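Local coordinates for penicillin-binding protein PbpB (Mycobacterium tuberculosis, PDB 6KGU) that makes cross-linked peptidoglycan for the mycobacterial cell wall from lipid intermediates and binds beta-lactam antibiotics such as aztreonam, at residues A[222-226]-A[390-395]; A[258-264]-A[358-362]; A[276-280]-A[441-445]; A[337-341]-A[377-381]; A[344-348]-A[431-435]. One frame throughout, in Å; residues are numbered along the deposited sequence.

Contact 1 (A[222-226]-A[390-395])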
loop_
_atom_site.group_PDB
_atom_site.type_symbol
_atom_site.label_atom_id
_atom_site.label_comp_id
_atom_site.label_asym_id
_atom_site.label_seq_id
_atom_site.Cartn_x
_atom_site.Cartn_y
_atom_site.Cartn_z
ATOM N N SER A 222 -0.010 1.862 -9.033
ATOM C CA SER A 222 -1.095 1.620 -8.099
ATOM C C SER A 222 -0.780 2.354 -6.805
ATOM O O SER A 222 0.364 2.732 -6.548
ATOM C CB SER A 222 -1.303 0.123 -7.863
ATOM O OG SER A 222 -0.104 -0.435 -7.402
ATOM N N ALA A 223 -1.821 2.579 -6.006
ATOM C CA ALA A 223 -1.711 3.364 -4.788
ATOM C C ALA A 223 -2.801 2.918 -3.821
ATOM O O ALA A 223 -3.911 2.546 -4.228
ATOM C CB ALA A 223 -1.823 4.885 -5.049
ATOM N N VAL A 224 -2.473 2.965 -2.536
ATOM C CA VAL A 224 -3.385 2.593 -1.460
ATOM C C VAL A 224 -3.313 3.684 -0.403
ATOM O O VAL A 224 -2.220 4.147 -0.058
ATOM C CB VAL A 224 -3.017 1.221 -0.846
ATOM C CG1 VAL A 224 -3.823 0.961 0.456
ATOM C CG2 VAL A 224 -3.226 0.082 -1.885
ATOM N N VAL A 225 -4.468 4.108 0.096
ATOM C CA VAL A 225 -4.544 5.044 1.208
ATOM C C VAL A 225 -5.284 4.353 2.345
ATOM O O VAL A 225 -6.441 3.950 2.184
ATOM C CB VAL A 225 -5.252 6.352 0.823
ATOM C CG1 VAL A 225 -5.321 7.275 2.056
ATOM C CG2 VAL A 225 -4.525 7.053 -0.359
ATOM N N LEU A 226 -4.630 4.242 3.495
ATOM C CA LEU A 226 -5.251 3.680 4.680
ATOM C C LEU A 226 -5.493 4.754 5.728
ATOM O O LEU A 226 -4.700 5.686 5.882
ATOM C CB LEU A 226 -4.381 2.582 5.298
ATOM C CG LEU A 226 -4.022 1.349 4.464
ATOM C CD1 LEU A 226 -3.187 0.377 5.318
ATOM C CD2 LEU A 226 -5.274 0.668 3.934
ATOM N N LEU A 390 1.242 -4.356 -2.485
ATOM C CA LEU A 390 1.109 -2.953 -2.111
ATOM C C LEU A 390 0.338 -2.796 -0.807
ATOM O O LEU A 390 0.685 -1.955 0.034
ATOM C CB LEU A 390 0.413 -2.173 -3.238
ATOM C CG LEU A 390 0.434 -0.650 -3.041
ATOM C CD1 LEU A 390 1.853 -0.188 -2.792
ATOM C CD2 LEU A 390 -0.166 0.097 -4.256
ATOM N N LEU A 391 -0.726 -3.587 -0.623
ATOM C CA LEU A 391 -1.517 -3.462 0.601
ATOM C C LEU A 391 -0.708 -3.874 1.828
ATOM O O LEU A 391 -0.764 -3.210 2.872
ATOM C CB LEU A 391 -2.798 -4.301 0.493
ATOM C CG LEU A 391 -3.707 -4.249 1.718
ATOM C CD1 LEU A 391 -4.210 -2.821 1.986
ATOM C CD2 LEU A 391 -4.885 -5.221 1.553
ATOM N N GLN A 392 0.018 -4.999 1.730
ATOM C CA GLN A 392 0.910 -5.413 2.812
ATOM C C GLN A 392 1.949 -4.333 3.118
ATOM O O GLN A 392 2.215 -4.021 4.283
ATOM C CB GLN A 392 1.625 -6.711 2.428
ATOM C CG GLN A 392 0.747 -7.949 2.502
ATOM C CD GLN A 392 1.482 -9.185 2.050
ATOM O OE1 GLN A 392 2.294 -9.118 1.127
ATOM N NE2 GLN A 392 1.194 -10.329 2.686
ATOM N N MET A 393 2.592 -3.800 2.076
ATOM C CA MET A 393 3.585 -2.744 2.269
ATOM C C MET A 393 2.979 -1.569 3.016
ATOM O O MET A 393 3.523 -1.108 4.027
ATOM C CB MET A 393 4.128 -2.297 0.904
ATOM C CG MET A 393 5.211 -1.227 0.959
ATOM S SD MET A 393 5.601 -0.596 -0.699
ATOM C CE MET A 393 4.609 0.900 -0.737
ATOM N N THR A 394 1.834 -1.084 2.533
ATOM C CA THR A 394 1.143 0.016 3.194
ATOM C C THR A 394 0.730 -0.358 4.616
ATOM O O THR A 394 0.757 0.484 5.519
ATOM C CB THR A 394 -0.069 0.424 2.354
ATOM O OG1 THR A 394 0.359 0.636 1.002
ATOM C CG2 THR A 394 -0.679 1.699 2.869
ATOM N N GLY A 395 0.348 -1.618 4.835
ATOM C CA GLY A 395 -0.056 -2.037 6.168
ATOM C C GLY A 395 1.090 -2.006 7.164
ATOM O O GLY A 395 0.875 -1.737 8.354
#
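The chi1 of V224 (170°) sends CG1 toward L391 and T394 and leaves CG2, opposite the carbonyl carbon, against L390, whose own chi1 of -170° brings CG and CD2 up to that methyl. This is helix-on-sheet packing in the transpeptidase domain, where strand 220-227 of the antiparallel sheet meets helix 390-401. The short segments lie 8.6 Å apart between axes. Alternation along the strand divides the labour: S222, V224 and L226 point to this helix, while A223 and V225 touch helix 199-216. V224 CG2 lies 3.9 Å from CD2 of L390. L226 crosses L391 at about a right angle, and its CG sits 3.7 Å from T394 CG2. S222 brings OG to 3.2 Å from L390 CD2, a close polar-apolar meeting. T394 turns its hydroxyl back into the helix: OG1 donates to L390 O at 2.8 Å, while T394 N reaches the same oxygen from the opposite face of the carbonyl plane.

Contact 2 (A[258-264]-A[358-362])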
loop_
_atom_site.group_PDB
_atom_site.type_symbol
_atom_site.label_atom_id
_atom_site.label_comp_id
_atom_site.label_asym_id
_atom_site.label_seq_id
_atom_site.Cartn_x
_atom_site.Cartn_y
_atom_site.Cartn_z
ATOM N N ASN A 258 -7.139 -6.257 -9.625
ATOM C CA ASN A 258 -6.843 -5.396 -8.479
ATOM C C ASN A 258 -5.408 -5.642 -8.033
ATOM O O ASN A 258 -5.155 -6.247 -6.983
ATOM C CB ASN A 258 -7.861 -5.647 -7.360
ATOM C CG ASN A 258 -7.838 -4.577 -6.286
ATOM O OD1 ASN A 258 -7.352 -3.460 -6.501
ATOM N ND2 ASN A 258 -8.372 -4.913 -5.114
ATOM N N PRO A 259 -4.430 -5.173 -8.824
ATOM C CA PRO A 259 -3.008 -5.458 -8.535
ATOM C C PRO A 259 -2.547 -5.074 -7.137
ATOM O O PRO A 259 -1.610 -5.697 -6.622
ATOM C CB PRO A 259 -2.257 -4.611 -9.578
ATOM C CG PRO A 259 -3.231 -4.338 -10.652
ATOM C CD PRO A 259 -4.612 -4.354 -10.035
ATOM N N ALA A 260 -3.135 -4.032 -6.536
ATOM C CA ALA A 260 -2.764 -3.625 -5.178
ATOM C C ALA A 260 -2.853 -4.779 -4.182
ATOM O O ALA A 260 -2.159 -4.768 -3.154
ATOM C CB ALA A 260 -3.668 -2.477 -4.697
ATOM N N VAL A 261 -3.708 -5.767 -4.448
ATOM C CA VAL A 261 -3.808 -6.929 -3.577
ATOM C C VAL A 261 -3.340 -8.207 -4.252
ATOM O O VAL A 261 -2.933 -9.137 -3.545
ATOM C CB VAL A 261 -5.238 -7.119 -3.024
ATOM C CG1 VAL A 261 -5.691 -5.893 -2.234
ATOM C CG2 VAL A 261 -6.231 -7.483 -4.150
ATOM N N SER A 262 -3.373 -8.288 -5.586
ATOM C CA SER A 262 -3.134 -9.558 -6.253
ATOM C C SER A 262 -1.695 -9.769 -6.706
ATOM O O SER A 262 -1.342 -10.896 -7.040
ATOM C CB SER A 262 -4.037 -9.681 -7.487
ATOM O OG SER A 262 -3.487 -8.883 -8.507
ATOM N N SER A 263 -0.861 -8.733 -6.768
ATOM C CA SER A 263 0.382 -8.805 -7.537
ATOM C C SER A 263 1.571 -8.419 -6.671
ATOM O O SER A 263 1.921 -7.235 -6.588
ATOM C CB SER A 263 0.299 -7.909 -8.781
ATOM O OG SER A 263 -0.851 -8.260 -9.559
ATOM N N PRO A 264 2.228 -9.388 -6.024
ATOM C CA PRO A 264 3.337 -9.042 -5.124
ATOM C C PRO A 264 4.575 -8.662 -5.910
ATOM O O PRO A 264 4.711 -8.981 -7.089
ATOM C CB PRO A 264 3.562 -10.322 -4.304
ATOM C CG PRO A 264 3.073 -11.465 -5.252
ATOM C CD PRO A 264 1.892 -10.828 -5.983
ATOM N N LEU A 358 -11.121 -8.877 -0.080
ATOM C CA LEU A 358 -11.126 -8.677 -1.517
ATOM C C LEU A 358 -10.695 -9.962 -2.208
ATOM O O LEU A 358 -9.763 -10.622 -1.740
ATOM C CB LEU A 358 -10.174 -7.525 -1.924
ATOM C CG LEU A 358 -10.628 -6.105 -1.546
ATOM C CD1 LEU A 358 -9.501 -5.077 -1.669
ATOM C CD2 LEU A 358 -11.816 -5.704 -2.402
ATOM N N PRO A 359 -11.331 -10.338 -3.316
ATOM C CA PRO A 359 -10.943 -11.580 -3.995
ATOM C C PRO A 359 -9.559 -11.474 -4.623
ATOM O O PRO A 359 -9.131 -10.404 -5.058
ATOM C CB PRO A 359 -12.025 -11.755 -5.069
ATOM C CG PRO A 359 -12.524 -10.363 -5.341
ATOM C CD PRO A 359 -12.374 -9.587 -4.048
ATOM N N GLY A 360 -8.855 -12.609 -4.664
ATOM C CA GLY A 360 -7.572 -12.682 -5.341
ATOM C C GLY A 360 -6.393 -12.102 -4.588
ATOM O O GLY A 360 -5.354 -11.833 -5.205
ATOM N N GLU A 361 -6.512 -11.902 -3.274
ATOM C CA GLU A 361 -5.404 -11.342 -2.510
ATOM C C GLU A 361 -4.240 -12.331 -2.451
ATOM O O GLU A 361 -4.428 -13.496 -2.091
ATOM C CB GLU A 361 -5.834 -10.981 -1.082
ATOM C CG GLU A 361 -4.651 -10.315 -0.318
ATOM C CD GLU A 361 -4.892 -10.067 1.168
ATOM O OE1 GLU A 361 -5.853 -10.622 1.739
ATOM O OE2 GLU A 361 -4.089 -9.313 1.762
ATOM N N SER A 362 -3.036 -11.867 -2.792
ATOM C CA SER A 362 -1.851 -12.705 -2.647
ATOM C C SER A 362 -1.300 -12.596 -1.229
ATOM O O SER A 362 -1.455 -11.577 -0.555
ATOM C CB SER A 362 -0.776 -12.300 -3.663
ATOM O OG SER A 362 0.463 -12.911 -3.360
HETATM O O HOH W 1 -9.762 -7.574 -5.346
#
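V261 O, near the end of the short helix 259-262, receives the amide of S362 in a nearly straight bond, with N to O 2.8 Å and an angle of 170° at the hydrogen. The partner chain has just come through a type II beta turn from L358 to E361, with G360 at the positive phi (78°) usual for its third position, so a loop of the transpeptidase domain is pinned to the helix at a single backbone bond. CA-H groups add to it: S262 CA lies 3.3 Å from G360 O. At the first position of the turn, L358 lays CD1 across both N258 and V261, at 3.9 Å from V261 CG1, and M236 of the sheet packs on all three side chains. Beyond the turn, the S362 hydroxyl lies against the ring of P264 and is bonded to G364 N, while the carboxylate of E361 is bonded to T354 OG1. N258 anchors OD1 on N136 ND2. Its ND2 donates to a water at 3.0 Å, which in turn donates to P359 O at 2.9 Å.

Contact 3 (A[276-280]-A[441-445]); sequences ASAVI and TVRQM
I280, V442 and M445 meet with no flat side-chain group between them; the aromatic rings stand at the margins, where F348 touches S277 and F321 touches A276. What remains is aliphatic helix-helix packing in the transpeptidase domain, helix 272-281 against helix 436-445. The short segments cross at 129° with axes 10.3 Å apart. V442 enters with CG2, which rests 3.9 Å from S277 CA, so that a methyl group meets the helix backbone itself. M445 bends at its thioether (chi3 -56°), swinging CE round to meet I280 tip to tip, 3.9 Å from CG1. The same methyl reaches A276 CB at 4.3 Å. Both hydroxyls of the interface are bonded within their own helices, S277 OG to I273 O and T441 OG1 to Q437 O; V442 CG2 still packs 4.0 Å from S277 OG. Helix 272-281 begins three residues after S269, by similarity the acyl-ester serine, whose side chain is about 11 Å from that of A276. I280 CG2 lies 4.0 Å from T441 CG2.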
loop_
_atom_site.group_PDB
_atom_site.type_symbol
_atom_site.label_atom_id
_atom_site.label_comp_id
_atom_site.label_asym_id
_atom_site.label_seq_id
_atom_site.Cartn_x
_atom_site.Cartn_y
_atom_site.Cartn_z
ATOM N N ALA A 276 14.674 -0.708 10.759
ATOM C CA ALA A 276 14.649 0.498 11.579
ATOM C C ALA A 276 13.877 0.267 12.865
ATOM O O ALA A 276 14.318 0.673 13.945
ATOM C CB ALA A 276 14.024 1.660 10.802
ATOM N N SER A 277 12.709 -0.377 12.752
ATOM C CA SER A 277 11.859 -0.652 13.901
ATOM C C SER A 277 12.521 -1.641 14.844
ATOM O O SER A 277 12.472 -1.476 16.066
ATOM C CB SER A 277 10.513 -1.206 13.417
ATOM O OG SER A 277 9.849 -0.268 12.584
ATOM N N ALA A 278 13.147 -2.676 14.295
ATOM C CA ALA A 278 13.774 -3.679 15.145
ATOM C C ALA A 278 14.937 -3.088 15.930
ATOM O O ALA A 278 15.037 -3.282 17.149
ATOM C CB ALA A 278 14.226 -4.868 14.300
ATOM N N VAL A 279 15.820 -2.346 15.255
ATOM C CA VAL A 279 17.006 -1.847 15.941
ATOM C C VAL A 279 16.620 -0.843 17.030
ATOM O O VAL A 279 17.263 -0.788 18.085
ATOM C CB VAL A 279 18.011 -1.275 14.908
ATOM C CG1 VAL A 279 17.840 0.219 14.704
ATOM C CG2 VAL A 279 19.448 -1.591 15.298
ATOM N N ILE A 280 15.557 -0.058 16.830
ATOM C CA ILE A 280 15.120 0.863 17.878
ATOM C C ILE A 280 14.400 0.109 18.995
ATOM O O ILE A 280 14.652 0.345 20.184
ATOM C CB ILE A 280 14.221 1.976 17.291
ATOM C CG1 ILE A 280 14.990 2.835 16.284
ATOM C CG2 ILE A 280 13.593 2.819 18.415
ATOM C CD1 ILE A 280 16.150 3.627 16.891
ATOM N N THR A 441 9.466 7.234 17.395
ATOM C CA THR A 441 10.850 7.484 17.019
ATOM C C THR A 441 11.105 7.146 15.551
ATOM O O THR A 441 11.800 7.892 14.847
ATOM C CB THR A 441 11.769 6.685 17.949
ATOM O OG1 THR A 441 11.701 7.249 19.263
ATOM C CG2 THR A 441 13.213 6.702 17.471
ATOM N N VAL A 442 10.538 6.044 15.061
ATOM C CA VAL A 442 10.752 5.676 13.664
ATOM C C VAL A 442 10.078 6.686 12.728
ATOM O O VAL A 442 10.657 7.086 11.713
ATOM C CB VAL A 442 10.254 4.239 13.411
ATOM C CG1 VAL A 442 10.228 3.933 11.914
ATOM C CG2 VAL A 442 11.135 3.212 14.172
ATOM N N ARG A 443 8.859 7.116 13.059
ATOM C CA ARG A 443 8.173 8.165 12.294
ATOM C C ARG A 443 9.018 9.424 12.189
ATOM O O ARG A 443 9.128 10.025 11.112
ATOM C CB ARG A 443 6.826 8.532 12.942
ATOM C CG ARG A 443 5.755 7.475 12.886
ATOM C CD ARG A 443 4.352 8.078 13.049
ATOM N NE ARG A 443 4.144 8.854 14.273
ATOM C CZ ARG A 443 3.628 8.362 15.400
ATOM N NH1 ARG A 443 3.318 7.079 15.493
ATOM N NH2 ARG A 443 3.440 9.148 16.447
ATOM N N GLN A 444 9.597 9.864 13.312
ATOM C CA GLN A 444 10.430 11.064 13.277
ATOM C C GLN A 444 11.659 10.848 12.406
ATOM O O GLN A 444 12.016 11.719 11.604
ATOM C CB GLN A 444 10.833 11.471 14.699
ATOM C CG GLN A 444 9.695 12.112 15.488
ATOM C CD GLN A 444 9.187 13.407 14.845
ATOM O OE1 GLN A 444 9.966 14.231 14.368
ATOM N NE2 GLN A 444 7.884 13.571 14.822
ATOM N N MET A 445 12.314 9.687 12.545
ATOM C CA MET A 445 13.474 9.365 11.720
ATOM C C MET A 445 13.143 9.442 10.238
ATOM O O MET A 445 13.919 9.983 9.448
ATOM C CB MET A 445 13.999 7.959 12.045
ATOM C CG MET A 445 15.134 7.895 13.039
ATOM S SD MET A 445 16.068 6.347 12.929
ATOM C CE MET A 445 14.761 5.139 13.152
#

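Contact 4 (A[337-341]-A[377-381]); sequences GPERY and FANLP
Y341 OH donates to a water at 2.7 Å, and that water donates to P381 O at 2.8 Å, bridging the first turn of helix 338-347 to the 3-10 segment that starts at L380. Beside the bridge, in the transpeptidase domain, the Y341 ring enters an offset edge-to-face aromatic pair flanked by two CH-pi contacts. The F377 ring turns an edge to the face of Y341, with planes at 64° and centroids 6.0 Å apart. A chi1 of -165° swings the F377 ring out on the side opposite its own backbone N, and at that edge its CE1 comes to 3.7 Å from Y341 CB. P338 lies over a face of F377, CG 4.0 Å from the ring centroid. P381 does the equivalent for Y341. Prolines thus cover one face of each ring, while L380 CB packs obliquely on the tyrosine. L380 O accepts a bond from N271 ND2, and the L380 side chain is about 9 Å from the bound aztreonam. Over the Y341 ring, P381 CG stands 4.2 Å from the centroid.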
loop_
_atom_site.group_PDB
_atom_site.type_symbol
_atom_site.label_atom_id
_atom_site.label_comp_id
_atom_site.label_asym_id
_atom_site.label_seq_id
_atom_site.Cartn_x
_atom_site.Cartn_y
_atom_site.Cartn_z
ATOM N N GLY A 337 20.209 -9.390 14.686
ATOM C CA GLY A 337 20.318 -10.825 14.553
ATOM C C GLY A 337 19.183 -11.409 13.727
ATOM O O GLY A 337 18.099 -10.823 13.621
ATOM N N PRO A 338 19.423 -12.581 13.119
ATOM C CA PRO A 338 18.398 -13.202 12.253
ATOM C C PRO A 338 17.083 -13.512 12.951
ATOM O O PRO A 338 16.009 -13.256 12.384
ATOM C CB PRO A 338 19.089 -14.492 11.774
ATOM C CG PRO A 338 20.537 -14.213 11.877
ATOM C CD PRO A 338 20.710 -13.303 13.063
ATOM N N GLU A 339 17.136 -14.054 14.172
ATOM C CA GLU A 339 15.920 -14.481 14.860
ATOM C C GLU A 339 15.007 -13.307 15.178
ATOM O O GLU A 339 13.805 -13.345 14.895
ATOM C CB GLU A 339 16.278 -15.223 16.144
ATOM C CG GLU A 339 16.712 -16.661 15.914
ATOM C CD GLU A 339 16.532 -17.520 17.152
ATOM O OE1 GLU A 339 16.920 -17.072 18.252
ATOM O OE2 GLU A 339 15.980 -18.637 17.028
ATOM N N ARG A 340 15.544 -12.269 15.818
ATOM C CA ARG A 340 14.701 -11.127 16.131
ATOM C C ARG A 340 14.257 -10.425 14.851
ATOM O O ARG A 340 13.128 -9.940 14.768
ATOM C CB ARG A 340 15.426 -10.167 17.075
ATOM C CG ARG A 340 15.512 -10.677 18.520
ATOM C CD ARG A 340 16.175 -9.694 19.499
ATOM N NE ARG A 340 17.548 -9.348 19.117
ATOM C CZ ARG A 340 18.411 -8.720 19.920
ATOM N NH1 ARG A 340 18.044 -8.384 21.154
ATOM N NH2 ARG A 340 19.638 -8.428 19.492
ATOM N N TYR A 341 15.115 -10.392 13.831
ATOM C CA TYR A 341 14.704 -9.776 12.577
ATOM C C TYR A 341 13.534 -10.535 11.957
ATOM O O TYR A 341 12.514 -9.939 11.597
ATOM C CB TYR A 341 15.862 -9.704 11.592
ATOM C CG TYR A 341 15.413 -8.984 10.353
ATOM C CD1 TYR A 341 15.338 -7.592 10.328
ATOM C CD2 TYR A 341 14.989 -9.691 9.230
ATOM C CE1 TYR A 341 14.875 -6.921 9.196
ATOM C CE2 TYR A 341 14.539 -9.045 8.107
ATOM C CZ TYR A 341 14.470 -7.659 8.089
ATOM O OH TYR A 341 14.005 -7.023 6.955
ATOM N N PHE A 377 20.048 -13.464 5.129
ATOM C CA PHE A 377 20.083 -12.351 6.067
ATOM C C PHE A 377 20.810 -11.135 5.500
ATOM O O PHE A 377 20.584 -10.017 5.972
ATOM C CB PHE A 377 20.729 -12.790 7.384
ATOM C CG PHE A 377 20.497 -11.823 8.526
ATOM C CD1 PHE A 377 19.233 -11.302 8.766
ATOM C CD2 PHE A 377 21.538 -11.446 9.363
ATOM C CE1 PHE A 377 19.013 -10.431 9.822
ATOM C CE2 PHE A 377 21.326 -10.571 10.423
ATOM C CZ PHE A 377 20.065 -10.064 10.656
ATOM N N ALA A 378 21.673 -11.320 4.507
ATOM C CA ALA A 378 22.270 -10.184 3.825
ATOM C C ALA A 378 21.334 -9.543 2.807
ATOM O O ALA A 378 21.676 -8.495 2.253
ATOM C CB ALA A 378 23.560 -10.608 3.116
ATOM N N ASN A 379 20.178 -10.150 2.531
ATOM C CA ASN A 379 19.273 -9.672 1.494
ATOM C C ASN A 379 17.958 -9.137 2.042
ATOM O O ASN A 379 17.533 -8.041 1.656
ATOM C CB ASN A 379 18.995 -10.797 0.485
ATOM C CG ASN A 379 20.208 -11.109 -0.384
ATOM O OD1 ASN A 379 20.661 -12.244 -0.444
ATOM N ND2 ASN A 379 20.746 -10.094 -1.039
ATOM N N LEU A 380 17.287 -9.900 2.910
ATOM C CA LEU A 380 15.980 -9.494 3.432
ATOM C C LEU A 380 15.962 -8.091 4.035
ATOM O O LEU A 380 15.031 -7.329 3.725
ATOM C CB LEU A 380 15.485 -10.512 4.473
ATOM C CG LEU A 380 15.109 -11.909 3.993
ATOM C CD1 LEU A 380 14.396 -12.678 5.111
ATOM C CD2 LEU A 380 14.260 -11.840 2.717
ATOM N N PRO A 381 16.915 -7.691 4.890
ATOM C CA PRO A 381 16.824 -6.354 5.504
ATOM C C PRO A 381 16.830 -5.214 4.508
ATOM O O PRO A 381 16.284 -4.155 4.820
ATOM C CB PRO A 381 18.046 -6.295 6.429
ATOM C CG PRO A 381 18.301 -7.750 6.798
ATOM C CD PRO A 381 18.013 -8.485 5.492
HETATM O O HOH W 2 14.338 -4.340 6.812
#

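Contact 5 (A[344-348]-A[431-435])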
loop_
_atom_site.group_PDB
_atom_site.type_symbol
_atom_site.label_atom_id
_atom_site.label_comp_id
_atom_site.label_asym_id
_atom_site.label_seq_id
_atom_site.Cartn_x
_atom_site.Cartn_y
_atom_site.Cartn_z
ATOM N N MET A 344 10.308 -9.898 13.653
ATOM C CA MET A 344 9.717 -8.600 13.353
ATOM C C MET A 344 9.015 -8.612 11.998
ATOM O O MET A 344 7.909 -8.070 11.868
ATOM C CB MET A 344 10.802 -7.521 13.412
ATOM C CG MET A 344 10.303 -6.121 13.207
ATOM S SD MET A 344 9.389 -5.508 14.611
ATOM C CE MET A 344 10.723 -5.175 15.753
ATOM N N LEU A 345 9.652 -9.211 10.979
ATOM C CA LEU A 345 9.009 -9.408 9.678
ATOM C C LEU A 345 7.623 -10.009 9.832
ATOM O O LEU A 345 6.658 -9.553 9.208
ATOM C CB LEU A 345 9.839 -10.339 8.788
ATOM C CG LEU A 345 11.065 -9.966 7.975
ATOM C CD1 LEU A 345 11.635 -11.216 7.298
ATOM C CD2 LEU A 345 10.778 -8.862 6.935
ATOM N N ARG A 346 7.515 -11.072 10.635
ATOM C CA ARG A 346 6.230 -11.742 10.814
ATOM C C ARG A 346 5.236 -10.846 11.534
ATOM O O ARG A 346 4.058 -10.792 11.158
ATOM C CB ARG A 346 6.428 -13.051 11.582
ATOM C CG ARG A 346 7.042 -14.161 10.755
ATOM C CD ARG A 346 5.947 -15.005 10.134
ATOM N NE ARG A 346 6.131 -15.136 8.696
ATOM C CZ ARG A 346 5.243 -15.688 7.879
ATOM N NH1 ARG A 346 4.101 -16.175 8.360
ATOM N NH2 ARG A 346 5.506 -15.754 6.581
ATOM N N LYS A 347 5.683 -10.125 12.568
ATOM C CA LYS A 347 4.749 -9.248 13.269
ATOM C C LYS A 347 4.224 -8.159 12.341
ATOM O O LYS A 347 3.059 -7.758 12.439
ATOM C CB LYS A 347 5.399 -8.631 14.514
ATOM C CG LYS A 347 5.396 -9.543 15.740
ATOM C CD LYS A 347 5.753 -8.795 17.035
ATOM C CE LYS A 347 6.996 -7.913 16.852
ATOM N NZ LYS A 347 7.541 -7.295 18.128
ATOM N N PHE A 348 5.074 -7.665 11.434
ATOM C CA PHE A 348 4.635 -6.676 10.464
ATOM C C PHE A 348 3.679 -7.253 9.425
ATOM O O PHE A 348 3.204 -6.493 8.574
ATOM C CB PHE A 348 5.852 -6.053 9.753
ATOM C CG PHE A 348 6.393 -4.813 10.428
ATOM C CD1 PHE A 348 5.651 -3.637 10.455
ATOM C CD2 PHE A 348 7.645 -4.820 11.022
ATOM C CE1 PHE A 348 6.167 -2.475 11.065
ATOM C CE2 PHE A 348 8.170 -3.676 11.638
ATOM C CZ PHE A 348 7.428 -2.503 11.661
ATOM N N ILE A 431 -2.485 -5.969 16.595
ATOM C CA ILE A 431 -1.218 -6.690 16.633
ATOM C C ILE A 431 -0.127 -5.701 17.029
ATOM O O ILE A 431 0.255 -4.837 16.225
ATOM C CB ILE A 431 -0.880 -7.362 15.296
ATOM C CG1 ILE A 431 -2.045 -8.250 14.848
ATOM C CG2 ILE A 431 0.422 -8.149 15.427
ATOM C CD1 ILE A 431 -2.003 -8.622 13.408
ATOM N N ARG A 432 0.378 -5.834 18.256
ATOM C CA ARG A 432 1.477 -5.019 18.765
ATOM C C ARG A 432 2.775 -5.440 18.081
ATOM O O ARG A 432 3.231 -6.575 18.251
ATOM C CB ARG A 432 1.558 -5.184 20.284
ATOM C CG ARG A 432 2.841 -4.666 20.970
ATOM C CD ARG A 432 2.925 -3.149 20.995
ATOM N NE ARG A 432 1.781 -2.513 21.644
ATOM C CZ ARG A 432 1.557 -1.206 21.612
ATOM N NH1 ARG A 432 2.400 -0.398 20.957
ATOM N NH2 ARG A 432 0.486 -0.697 22.201
ATOM N N VAL A 433 3.359 -4.543 17.287
ATOM C CA VAL A 433 4.615 -4.800 16.578
ATOM C C VAL A 433 5.806 -4.200 17.319
ATOM O O VAL A 433 6.822 -4.861 17.521
ATOM C CB VAL A 433 4.543 -4.250 15.135
ATOM C CG1 VAL A 433 5.863 -4.504 14.408
ATOM C CG2 VAL A 433 3.348 -4.836 14.368
ATOM N N VAL A 434 5.711 -2.926 17.681
ATOM C CA VAL A 434 6.713 -2.235 18.481
ATOM C C VAL A 434 5.964 -1.341 19.456
ATOM O O VAL A 434 4.759 -1.124 19.321
ATOM C CB VAL A 434 7.683 -1.393 17.623
ATOM C CG1 VAL A 434 8.481 -2.270 16.680
ATOM C CG2 VAL A 434 6.900 -0.302 16.874
ATOM N N SER A 435 6.692 -0.797 20.435
ATOM C CA SER A 435 6.046 0.077 21.405
ATOM C C SER A 435 5.636 1.397 20.752
ATOM O O SER A 435 6.099 1.757 19.660
ATOM C CB SER A 435 6.970 0.358 22.598
ATOM O OG SER A 435 8.043 1.227 22.243
#
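I431 opens the approach, setting CG2 4.0 Å from K347 O of helix 338-347. It belongs with R432 to a short strand paired antiparallel with strand 405-406, a two-stranded ribbon that leads into helix 436-445 of the transpeptidase domain. The CB of R432 points away, but its carbonyl oxygen lies 3.6 Å from K347 CD. V433 does most of the work. With CG1 trans to its amide nitrogen (chi1 179°), it sets that methyl over the centre of the F348 ring, 3.6 Å from the centroid and 8° off the ring normal, a clear CH-pi contact. The same methyl touches M344 SD. K347, bent at chi3, brings NZ round to donate to V433 O at 2.6 Å, while its own carbonyl oxygen is bonded by R406 NE. V434 follows, with CG1 3.8 Å from M344 CE; its carbonyl oxygen accepts from R432 NH1 at 3.0 Å, within the guanidinium plane. S435 ends the segment as the N-cap of helix 436-445, its OG accepting from T438 N.

Overall arrangement
From the N terminus, strand segment 222-226 opens contact 1, which closes only at 390-395 and ties the six-stranded sheet to helix 390-401. Within that span contact 2 joins a short helix, 258-264, to the loop 358-362, and the two touch where L391 N probably bonds A260 O. Contact 3 joins two helices, starting at 276-280 but closing last, at 441-445, so it crosses contacts 1 and 2. Contacts 4 and 5, within its span, tie helix 338-347 to a loop and to strand 431-432. Contact 4 also falls inside contact 1 and crosses contact 2, whereas contact 5 crosses contacts 1, 2 and 4. Contact 5 packs on contact 3 and, through L345 with L380, on contact 4.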